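Local coordinates for protein 2-C-methyl-D-erythritol 2,4-cyclodiphosphate synthase (Thermus thermophilus, PDB 1IV2) that converts 4-diphosphocytidyl-2-C-methyl-D-erythritol 2-phosphate to the 2,4-cyclic diphosphate with release of CMP, a step in isoprenoid precursor biosynthesis, at residues L23-P28 with P103-H108; M41-D46 with V142-V147; Y52-I57 with E85-K90. The protein carries 3 engineered substitutions. One frame throughout, in Å; residues are numbered along the deposited sequence.

Contact 1 (L23-P28 with P103-H108); sequences LLIPSP and PKLGPH. With CDP (cytidine-5'-diphosphate), chain M.
Mostly apolar packing of Ile-25, Pro-26 and Ser-27 against Pro-103 and His-108 backs the cytidine-binding loop of this IspF fold, between the segment that follows strand 23-24 and the loop that leads from strand 91-99 into helix 109-120. No hydrogen bond joins the two segments. The central piece is a CH-pi contact: the methyl CG2 of Ile-25 sits over one face of the His-108 imidazole, 3.9 Å from the ring centroid, displaced toward the ND1-CE1 side of the rim. That branch gets there because chi1 of Ile-25 (-49°) sets CG2 anti to the backbone N while CG1 lies beside the backbone N, anti to the carbonyl carbon. The same methyl also reaches the CD2 of Leu-105 at 4.3 Å. Pro-26 approaches the imidazole obliquely, with its CG 4.0 Å from His-108 NE2. ND1 of this histidine is buried here and has no polar partner in the model. With an alanine in place of His-108, Ile-25 CG2 would probably lose the flat surface it rests on, and a gap would open beside Pro-26. Ser-27 OG lies 3.4 Å from Pro-103 CD, though its hydrogen bond goes to Val-29 O. Pro-103 follows a cis peptide, and from there the loop turns its backbone to the nucleotide. Three main-chain groups read the Watson-Crick edge of cytosine: Pro-103 O takes N4, Gly-106 N meets O2, and between them Leu-105 N points almost straight at N3, 2.8 Å away with an angle of 168° at the hydrogen.

Contact 2 (M41-D46 with V142-V147); sequences MHALTD and VQARAV. Engineered in segment 41-46: Met-41 (natural residue Leu). With MG (magnesium ion), chain G.
Met-41 O, the carbonyl of an engineered residue, is gripped twice from within its own helix. Thr-45 OG1 donates to Met-41 O at 2.8 Å, tilted 34° from the carbonyl plane, and Thr-45 N makes the regular helical bond from the opposite face of that plane. These bonds hold a turn of helix 39-51 whose other side lies on the central strand 141-150. What meets the strand is small: Ala-43 CB touches Ala-144 CB at 3.7 Å and Ala-146 CB at 4.2 Å, methyl to methyl. Leu-44 starts off to the side, but chi1 of -73° lays CG beside the backbone N, and its CD2 comes in over Ala-146 CB at 3.9 Å. With methyl groups alone at the heart of the interface, the axes of segments 41-46 and 142-147 come within 7.2 Å, running 29° apart in the same general direction. This is alpha-on-beta packing at the core of the subunit. On the far face of the strand, Arg-145 forms salt bridges with Glu-7 of its own chain and Glu-7 of the second subunit, which likely offset the charge of the neighbouring Arg-145 copies where the subunits meet. The helix also carries a metal ligand: His-42 ND1 binds magnesium at 2.2 Å, together with Asp-8 and His-10, while its NE2 is hydrogen-bonded to Ser-73 OG, which should fix the rotation of the ring. The contact itself is wholly apolar and buried, so its chemistry implies close fit rather than polar bonding as the link between the metal-binding helix and the sheet.

Contact 3 (Y52-I57 with E85-K90); sequences YGLGDI and EARGAK. With CDP (cytidine-5'-diphosphate), chain I.
Tyr-52 and Arg-87 both place CG anti to the carbonyl carbon and beside the backbone N (chi1 -85° and -56°), and their side chains run antiparallel, side by side. The tyrosine ring brings its CE2 to 3.9 Å from Arg-87 CB, while its other flank packs against the methyl of Ala-89. Beyond CG the arginine runs extended, carrying its guanidinium away from the phenol to Leu-54, whose CD2 touches Arg-87 NE at 3.5 Å, obliquely to the flat group. The guanidinium thus lies beyond the tyrosine ring, its plane turned 73° from that of the ring; Tyr-52 has a cation-pi contact with Arg-2. The phenol oxygen is tied in through one water, lying in the plane of the ring 2.7 Å from Tyr-52 OH, and this water donates to Arg-87 O at 3.0 Å. Both segments leave helices through Schellman motifs, with Gly-53 and Gly-88 as the C-prime residues at positive phi, so the contact clasps the ends of helices 39-51 and 73-86. Farther along, Asp-56 is the N-cap of helix 57-60, and its OD1 accepts from O2' of the nucleotide at 2.8 Å and, weakly, from O3'. Its OD2 forms a salt bridge with Arg-109 of the third subunit. A carboxylate holding the ribose while the neighbouring chain holds the base marks the intersubunit nucleotide pocket of the IspF trimer.

Overall arrangement
From the N terminus, the chain passes residues 23-28 first, and contact 1 closes a long loop when 103-108 returns beside them. Contact 2 opens inside that loop, at 41-46, but closes beyond it at 142-147, so the two cross. Contact 3 joins 52-57 to 85-90 and is nested within both. Contact 2 forms the middle, tying helix 39-51 to the sheet; contacts 1 and 3 lie on opposite sides of the chain's centre, about 31 Å apart between centres. Contacts 2 and 3 touch, with Asp-46 OD1 2.8 Å from Ile-57 N. Each outer contact serves a different nucleotide: contact 1 the base, contact 3 the ribose, in pockets shared with different subunits.

Contact 1 (L23-P28 with P103-H108)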
loop_
_atom_site.group_PDB
_atom_site.type_symbol
_atom_site.label_atom_id
_atom_site.label_comp_id
_atom_site.label_asym_id
_atom_site.label_seq_id
_atom_site.Cartn_x
_atom_site.Cartn_y
_atom_site.Cartn_z
ATOM N N LEU A 23 -9.073 20.278 -2.529
ATOM C CA LEU A 23 -8.908 21.417 -3.400
ATOM C C LEU A 23 -9.266 21.178 -4.868
ATOM O O LEU A 23 -9.161 20.075 -5.406
ATOM C CB LEU A 23 -7.438 21.869 -3.381
ATOM C CG LEU A 23 -6.809 22.235 -2.042
ATOM C CD1 LEU A 23 -5.388 22.761 -2.297
ATOM C CD2 LEU A 23 -7.606 23.273 -1.263
ATOM N N LEU A 24 -9.651 22.239 -5.567
ATOM C CA LEU A 24 -9.784 22.235 -7.010
ATOM C C LEU A 24 -8.390 22.414 -7.612
ATOM O O LEU A 24 -7.791 23.446 -7.341
ATOM C CB LEU A 24 -10.692 23.372 -7.481
ATOM C CG LEU A 24 -11.526 23.133 -8.731
ATOM C CD1 LEU A 24 -12.100 24.451 -9.250
ATOM C CD2 LEU A 24 -10.786 22.448 -9.860
ATOM N N ILE A 25 -7.928 21.449 -8.398
ATOM C CA ILE A 25 -6.650 21.591 -9.078
ATOM C C ILE A 25 -6.807 21.766 -10.592
ATOM O O ILE A 25 -7.307 20.858 -11.273
ATOM C CB ILE A 25 -5.712 20.385 -8.853
ATOM C CG1 ILE A 25 -5.575 19.973 -7.387
ATOM C CG2 ILE A 25 -4.354 20.684 -9.482
ATOM C CD1 ILE A 25 -4.829 20.987 -6.536
ATOM N N PRO A 26 -6.374 22.906 -11.124
ATOM C CA PRO A 26 -6.510 23.168 -12.565
ATOM C C PRO A 26 -5.798 22.041 -13.307
ATOM O O PRO A 26 -4.667 21.730 -12.942
ATOM C CB PRO A 26 -5.795 24.485 -12.817
ATOM C CG PRO A 26 -5.017 24.755 -11.575
ATOM C CD PRO A 26 -5.713 24.035 -10.455
ATOM N N SER A 27 -6.516 21.488 -14.271
ATOM C CA SER A 27 -6.092 20.254 -14.908
ATOM C C SER A 27 -6.814 20.068 -16.226
ATOM O O SER A 27 -7.967 20.484 -16.352
ATOM C CB SER A 27 -6.410 19.113 -13.926
ATOM O OG SER A 27 -6.264 17.861 -14.577
ATOM N N PRO A 28 -6.184 19.441 -17.208
ATOM C CA PRO A 28 -6.893 19.018 -18.416
ATOM C C PRO A 28 -7.868 17.870 -18.165
ATOM O O PRO A 28 -8.746 17.672 -19.001
ATOM C CB PRO A 28 -5.754 18.494 -19.294
ATOM C CG PRO A 28 -4.711 18.037 -18.310
ATOM C CD PRO A 28 -4.745 19.102 -17.244
ATOM N N PRO A 103 -2.281 16.210 -13.936
ATOM C CA PRO A 103 -1.241 17.220 -14.087
ATOM C C PRO A 103 -0.150 17.003 -13.048
ATOM O O PRO A 103 -0.299 16.196 -12.133
ATOM C CB PRO A 103 -1.981 18.521 -13.768
ATOM C CG PRO A 103 -2.968 18.086 -12.715
ATOM C CD PRO A 103 -3.434 16.723 -13.142
ATOM N N LYS A 104 0.921 17.764 -13.193
ATOM C CA LYS A 104 1.947 17.799 -12.169
ATOM C C LYS A 104 1.380 18.356 -10.869
ATOM O O LYS A 104 0.793 19.435 -10.889
ATOM C CB LYS A 104 3.113 18.688 -12.593
ATOM C CG LYS A 104 3.610 18.393 -14.004
ATOM C CD LYS A 104 4.841 17.499 -13.993
ATOM C CE LYS A 104 4.669 16.408 -15.046
ATOM N NZ LYS A 104 3.238 15.974 -15.122
ATOM N N LEU A 105 1.588 17.669 -9.752
ATOM C CA LEU A 105 1.093 18.264 -8.511
ATOM C C LEU A 105 2.157 19.068 -7.796
ATOM O O LEU A 105 1.826 19.812 -6.873
ATOM C CB LEU A 105 0.527 17.132 -7.641
ATOM C CG LEU A 105 -0.683 16.397 -8.228
ATOM C CD1 LEU A 105 -1.185 15.411 -7.183
ATOM C CD2 LEU A 105 -1.818 17.332 -8.656
ATOM N N GLY A 106 3.436 18.962 -8.162
ATOM C CA GLY A 106 4.478 19.761 -7.540
ATOM C C GLY A 106 4.201 21.222 -7.285
ATOM O O GLY A 106 4.453 21.711 -6.164
ATOM N N PRO A 107 3.695 21.975 -8.262
ATOM C CA PRO A 107 3.436 23.400 -8.071
ATOM C C PRO A 107 2.266 23.635 -7.115
ATOM O O PRO A 107 2.030 24.795 -6.782
ATOM C CB PRO A 107 3.025 23.932 -9.440
ATOM C CG PRO A 107 3.447 22.876 -10.392
ATOM C CD PRO A 107 3.347 21.570 -9.635
ATOM N N HIS A 108 1.556 22.588 -6.711
ATOM C CA HIS A 108 0.445 22.706 -5.773
ATOM C C HIS A 108 0.713 22.036 -4.436
ATOM O O HIS A 108 -0.164 21.962 -3.566
ATOM C CB HIS A 108 -0.816 22.069 -6.389
ATOM C CG HIS A 108 -1.177 22.713 -7.706
ATOM N ND1 HIS A 108 -1.107 22.062 -8.914
ATOM C CD2 HIS A 108 -1.627 23.956 -7.990
ATOM C CE1 HIS A 108 -1.486 22.869 -9.887
ATOM N NE2 HIS A 108 -1.802 24.030 -9.358
HETATM O O3B CDP M . 10.831 8.007 -12.124
HETATM P PB CDP M . 10.563 8.596 -10.787
HETATM O O1B CDP M . 10.784 7.405 -9.895
HETATM O O2B CDP M . 11.640 9.670 -10.531
HETATM O O3A CDP M . 9.269 9.286 -10.397
HETATM P PA CDP M . 8.080 9.716 -11.354
HETATM O O1A CDP M . 6.750 8.887 -11.220
HETATM O O2A CDP M . 8.497 9.977 -12.706
HETATM O "O5'" CDP M . 7.780 11.131 -10.643
HETATM C "C5'" CDP M . 8.788 12.102 -10.604
HETATM C "C4'" CDP M . 8.323 13.153 -9.721
HETATM O "O4'" CDP M . 7.239 13.997 -10.161
HETATM C "C3'" CDP M . 7.934 12.742 -8.273
HETATM O "O3'" CDP M . 8.945 12.293 -7.337
HETATM C "C2'" CDP M . 6.933 13.804 -7.863
HETATM O "O2'" CDP M . 7.889 14.773 -7.507
HETATM C "C1'" CDP M . 6.683 14.657 -9.053
HETATM N N1 CDP M . 5.240 14.380 -9.572
HETATM C C2 CDP M . 4.323 15.498 -9.647
HETATM O O2 CDP M . 4.681 16.637 -9.295
HETATM N N3 CDP M . 3.056 15.344 -10.087
HETATM C C4 CDP M . 2.560 14.071 -10.517
HETATM N N4 CDP M . 1.298 13.981 -10.958
HETATM C C5 CDP M . 3.403 12.904 -10.481
HETATM C C6 CDP M . 4.694 13.125 -10.013
#

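Contact 2 (M41-D46 with V142-V147)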
loop_
_atom_site.group_PDB
_atom_site.type_symbol
_atom_site.label_atom_id
_atom_site.label_comp_id
_atom_site.label_asym_id
_atom_site.label_seq_id
_atom_site.Cartn_x
_atom_site.Cartn_y
_atom_site.Cartn_z
ATOM N N MET A 41 -8.932 12.221 -0.508
ATOM C CA MET A 41 -9.875 12.228 0.734
ATOM C C MET A 41 -10.368 10.824 0.850
ATOM O O MET A 41 -10.595 10.463 1.981
ATOM C CB MET A 41 -11.041 13.091 0.511
ATOM C CG MET A 41 -10.633 14.555 0.463
ATOM S SD MET A 41 -10.519 15.305 2.054
ATOM C CE MET A 41 -8.825 15.695 2.400
ATOM N N HIS A 42 -10.846 10.205 -0.240
ATOM C CA HIS A 42 -11.480 8.895 -0.034
ATOM C C HIS A 42 -10.546 7.924 0.677
ATOM O O HIS A 42 -10.928 7.260 1.638
ATOM C CB HIS A 42 -11.917 8.319 -1.385
ATOM C CG HIS A 42 -13.085 9.095 -1.932
ATOM N ND1 HIS A 42 -13.681 8.800 -3.138
ATOM C CD2 HIS A 42 -13.747 10.166 -1.417
ATOM C CE1 HIS A 42 -14.670 9.656 -3.345
ATOM N NE2 HIS A 42 -14.737 10.491 -2.325
ATOM N N ALA A 43 -9.303 7.844 0.208
ATOM C CA ALA A 43 -8.333 6.913 0.786
ATOM C C ALA A 43 -8.128 7.183 2.273
ATOM O O ALA A 43 -8.143 6.266 3.096
ATOM C CB ALA A 43 -7.011 7.006 0.022
ATOM N N LEU A 44 -7.914 8.462 2.599
ATOM C CA LEU A 44 -7.717 8.871 3.978
ATOM C C LEU A 44 -8.961 8.522 4.800
ATOM O O LEU A 44 -8.856 8.075 5.943
ATOM C CB LEU A 44 -7.461 10.388 4.099
ATOM C CG LEU A 44 -6.064 10.815 3.615
ATOM C CD1 LEU A 44 -6.018 12.328 3.404
ATOM C CD2 LEU A 44 -5.016 10.325 4.604
ATOM N N THR A 45 -10.146 8.733 4.213
ATOM C CA THR A 45 -11.358 8.465 5.010
ATOM C C THR A 45 -11.449 6.991 5.329
ATOM O O THR A 45 -11.695 6.571 6.456
ATOM C CB THR A 45 -12.614 8.975 4.272
ATOM O OG1 THR A 45 -12.458 10.384 4.073
ATOM C CG2 THR A 45 -13.880 8.775 5.104
ATOM N N ASP A 46 -11.236 6.161 4.296
ATOM C CA ASP A 46 -11.278 4.728 4.530
ATOM C C ASP A 46 -10.209 4.306 5.528
ATOM O O ASP A 46 -10.504 3.400 6.303
ATOM C CB ASP A 46 -11.101 3.930 3.232
ATOM C CG ASP A 46 -12.390 3.605 2.504
ATOM O OD1 ASP A 46 -13.473 3.792 3.100
ATOM O OD2 ASP A 46 -12.337 3.161 1.335
ATOM N N VAL A 142 -6.430 8.349 -11.465
ATOM C CA VAL A 142 -5.759 8.861 -10.279
ATOM C C VAL A 142 -5.826 7.760 -9.214
ATOM O O VAL A 142 -6.906 7.174 -9.024
ATOM C CB VAL A 142 -6.346 10.193 -9.785
ATOM C CG1 VAL A 142 -7.863 10.179 -9.557
ATOM C CG2 VAL A 142 -5.645 10.613 -8.493
ATOM N N GLN A 143 -4.728 7.448 -8.532
ATOM C CA GLN A 143 -4.768 6.435 -7.481
ATOM C C GLN A 143 -4.270 7.042 -6.173
ATOM O O GLN A 143 -3.403 7.917 -6.247
ATOM C CB GLN A 143 -3.951 5.197 -7.838
ATOM C CG GLN A 143 -4.385 4.608 -9.185
ATOM C CD GLN A 143 -3.395 3.552 -9.646
ATOM O OE1 GLN A 143 -2.507 3.839 -10.459
ATOM N NE2 GLN A 143 -3.598 2.368 -9.118
ATOM N N ALA A 144 -4.819 6.592 -5.045
ATOM C CA ALA A 144 -4.350 7.067 -3.749
ATOM C C ALA A 144 -4.264 5.901 -2.781
ATOM O O ALA A 144 -5.148 5.029 -2.766
ATOM C CB ALA A 144 -5.277 8.113 -3.101
ATOM N N ARG A 145 -3.191 5.888 -1.983
ATOM C CA ARG A 145 -3.043 4.838 -0.971
ATOM C C ARG A 145 -2.549 5.531 0.285
ATOM O O ARG A 145 -1.641 6.371 0.204
ATOM C CB ARG A 145 -2.124 3.722 -1.472
ATOM C CG ARG A 145 -2.675 3.028 -2.724
ATOM C CD ARG A 145 -1.953 1.720 -2.995
ATOM N NE ARG A 145 -2.520 1.138 -4.220
ATOM C CZ ARG A 145 -2.136 1.454 -5.444
ATOM N NH1 ARG A 145 -1.174 2.335 -5.687
ATOM N NH2 ARG A 145 -2.750 0.844 -6.457
ATOM N N ALA A 146 -3.154 5.246 1.429
ATOM C CA ALA A 146 -2.860 6.034 2.609
ATOM C C ALA A 146 -2.728 5.159 3.842
ATOM O O ALA A 146 -3.467 4.180 3.935
ATOM C CB ALA A 146 -4.005 7.026 2.886
ATOM N N VAL A 147 -1.843 5.562 4.740
ATOM C CA VAL A 147 -1.743 4.950 6.073
ATOM C C VAL A 147 -1.999 6.038 7.115
ATOM O O VAL A 147 -1.530 7.163 6.922
ATOM C CB VAL A 147 -0.360 4.331 6.321
ATOM C CG1 VAL A 147 -0.315 3.667 7.692
ATOM C CG2 VAL A 147 -0.024 3.357 5.194
HETATM MG MG MG G . -13.301 7.124 -4.502
#

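Contact 3 (Y52-I57 with E85-K90)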
loop_
_atom_site.group_PDB
_atom_site.type_symbol
_atom_site.label_atom_id
_atom_site.label_comp_id
_atom_site.label_asym_id
_atom_site.label_seq_id
_atom_site.Cartn_x
_atom_site.Cartn_y
_atom_site.Cartn_z
ATOM N N TYR A 52 -10.597 1.849 13.111
ATOM C CA TYR A 52 -11.517 1.405 14.161
ATOM C C TYR A 52 -12.457 0.319 13.686
ATOM O O TYR A 52 -13.386 -0.029 14.398
ATOM C CB TYR A 52 -12.339 2.587 14.713
ATOM C CG TYR A 52 -11.513 3.262 15.788
ATOM C CD1 TYR A 52 -10.544 4.179 15.411
ATOM C CD2 TYR A 52 -11.688 2.972 17.131
ATOM C CE1 TYR A 52 -9.770 4.809 16.371
ATOM C CE2 TYR A 52 -10.914 3.602 18.092
ATOM C CZ TYR A 52 -9.964 4.511 17.698
ATOM O OH TYR A 52 -9.186 5.148 18.634
ATOM N N GLY A 53 -12.240 -0.263 12.501
ATOM C CA GLY A 53 -13.112 -1.359 12.097
ATOM C C GLY A 53 -14.513 -0.866 11.746
ATOM O O GLY A 53 -15.464 -1.666 11.772
ATOM N N LEU A 54 -14.659 0.422 11.406
ATOM C CA LEU A 54 -15.989 1.014 11.287
ATOM C C LEU A 54 -16.653 0.781 9.954
ATOM O O LEU A 54 -17.844 1.072 9.813
ATOM C CB LEU A 54 -15.963 2.529 11.515
ATOM C CG LEU A 54 -15.444 2.979 12.879
ATOM C CD1 LEU A 54 -15.269 4.492 12.899
ATOM C CD2 LEU A 54 -16.379 2.517 13.995
ATOM N N GLY A 55 -15.916 0.271 8.978
ATOM C CA GLY A 55 -16.525 0.045 7.682
ATOM C C GLY A 55 -15.727 0.732 6.589
ATOM O O GLY A 55 -14.509 0.801 6.721
ATOM N N ASP A 56 -16.440 1.186 5.563
ATOM C CA ASP A 56 -15.752 1.932 4.515
ATOM C C ASP A 56 -16.715 2.997 4.012
ATOM O O ASP A 56 -17.856 3.093 4.468
ATOM C CB ASP A 56 -15.226 1.012 3.418
ATOM C CG ASP A 56 -16.248 0.274 2.587
ATOM O OD1 ASP A 56 -17.333 0.833 2.302
ATOM O OD2 ASP A 56 -15.960 -0.888 2.213
ATOM N N ILE A 57 -16.255 3.826 3.086
ATOM C CA ILE A 57 -17.061 4.995 2.764
ATOM C C ILE A 57 -18.341 4.610 2.041
ATOM O O ILE A 57 -19.296 5.384 2.014
ATOM C CB ILE A 57 -16.281 6.008 1.892
ATOM C CG1 ILE A 57 -15.666 5.394 0.632
ATOM C CG2 ILE A 57 -15.250 6.695 2.746
ATOM C CD1 ILE A 57 -15.198 6.435 -0.373
ATOM N N GLU A 85 -12.765 9.882 16.996
ATOM C CA GLU A 85 -12.523 10.737 18.155
ATOM C C GLU A 85 -13.503 10.331 19.255
ATOM O O GLU A 85 -13.141 10.235 20.421
ATOM C CB GLU A 85 -12.671 12.221 17.849
ATOM C CG GLU A 85 -11.409 12.892 17.324
ATOM C CD GLU A 85 -11.705 14.155 16.542
ATOM O OE1 GLU A 85 -12.790 14.763 16.707
ATOM O OE2 GLU A 85 -10.846 14.562 15.730
ATOM N N ALA A 86 -14.740 10.088 18.822
ATOM C CA ALA A 86 -15.777 9.737 19.806
ATOM C C ALA A 86 -15.461 8.407 20.469
ATOM O O ALA A 86 -15.942 8.178 21.563
ATOM C CB ALA A 86 -17.131 9.677 19.128
ATOM N N ARG A 87 -14.662 7.566 19.810
ATOM C CA ARG A 87 -14.237 6.290 20.366
ATOM C C ARG A 87 -12.865 6.377 21.022
ATOM O O ARG A 87 -12.283 5.334 21.313
ATOM C CB ARG A 87 -14.254 5.225 19.260
ATOM C CG ARG A 87 -15.666 5.189 18.664
ATOM C CD ARG A 87 -15.906 4.015 17.754
ATOM N NE ARG A 87 -17.159 3.994 17.039
ATOM C CZ ARG A 87 -18.018 4.933 16.693
ATOM N NH1 ARG A 87 -17.898 6.232 16.965
ATOM N NH2 ARG A 87 -19.093 4.516 16.015
ATOM N N GLY A 88 -12.404 7.599 21.236
ATOM C CA GLY A 88 -11.224 7.935 21.981
ATOM C C GLY A 88 -9.992 8.209 21.149
ATOM O O GLY A 88 -8.931 8.573 21.669
ATOM N N ALA A 89 -10.030 8.059 19.825
ATOM C CA ALA A 89 -8.781 8.224 19.083
ATOM C C ALA A 89 -8.247 9.640 19.033
ATOM O O ALA A 89 -8.963 10.643 19.072
ATOM C CB ALA A 89 -9.035 7.760 17.649
ATOM N N LYS A 90 -6.917 9.741 18.894
ATOM C CA LYS A 90 -6.263 11.005 18.600
ATOM C C LYS A 90 -5.402 10.789 17.346
ATOM O O LYS A 90 -4.414 10.061 17.444
ATOM C CB LYS A 90 -5.346 11.522 19.705
ATOM C CG LYS A 90 -5.955 12.693 20.457
ATOM C CD LYS A 90 -7.461 12.563 20.626
ATOM C CE LYS A 90 -8.031 13.647 21.533
ATOM N NZ LYS A 90 -7.640 13.435 22.962
HETATM O O3B CDP I . -16.250 5.482 -6.221
HETATM P PB CDP I . -15.949 5.004 -4.825
HETATM O O1B CDP I . -14.704 5.764 -4.503
HETATM O O2B CDP I . -17.164 5.414 -3.968
HETATM O O3A CDP I . -15.732 3.528 -4.571
HETATM P PA CDP I . -16.019 2.306 -5.566
HETATM O O1A CDP I . -14.723 1.478 -5.927
HETATM O O2A CDP I . -17.009 2.456 -6.596
HETATM O "O5'" CDP I . -16.734 1.431 -4.391
HETATM C "C5'" CDP I . -17.880 1.929 -3.761
HETATM C "C4'" CDP I . -18.186 0.959 -2.711
HETATM O "O4'" CDP I . -18.517 -0.419 -2.977
HETATM C "C3'" CDP I . -17.171 0.898 -1.533
HETATM O "O3'" CDP I . -16.857 2.109 -0.806
HETATM C "C2'" CDP I . -17.315 -0.482 -0.950
HETATM O "O2'" CDP I . -18.365 -0.203 -0.061
HETATM C "C1'" CDP I . -18.356 -1.157 -1.776
HETATM N N1 CDP I . -17.717 -2.328 -2.569
HETATM C C2 CDP I . -18.152 -3.677 -2.319
HETATM O O2 CDP I . -19.022 -3.909 -1.445
HETATM N N3 CDP I . -17.632 -4.728 -2.987
HETATM C C4 CDP I . -16.641 -4.538 -4.006
HETATM N N4 CDP I . -16.131 -5.584 -4.700
HETATM C C5 CDP I . -16.167 -3.220 -4.327
HETATM C C6 CDP I . -16.721 -2.179 -3.604
HETATM O O HOH W 1 -9.471 4.312 21.164
#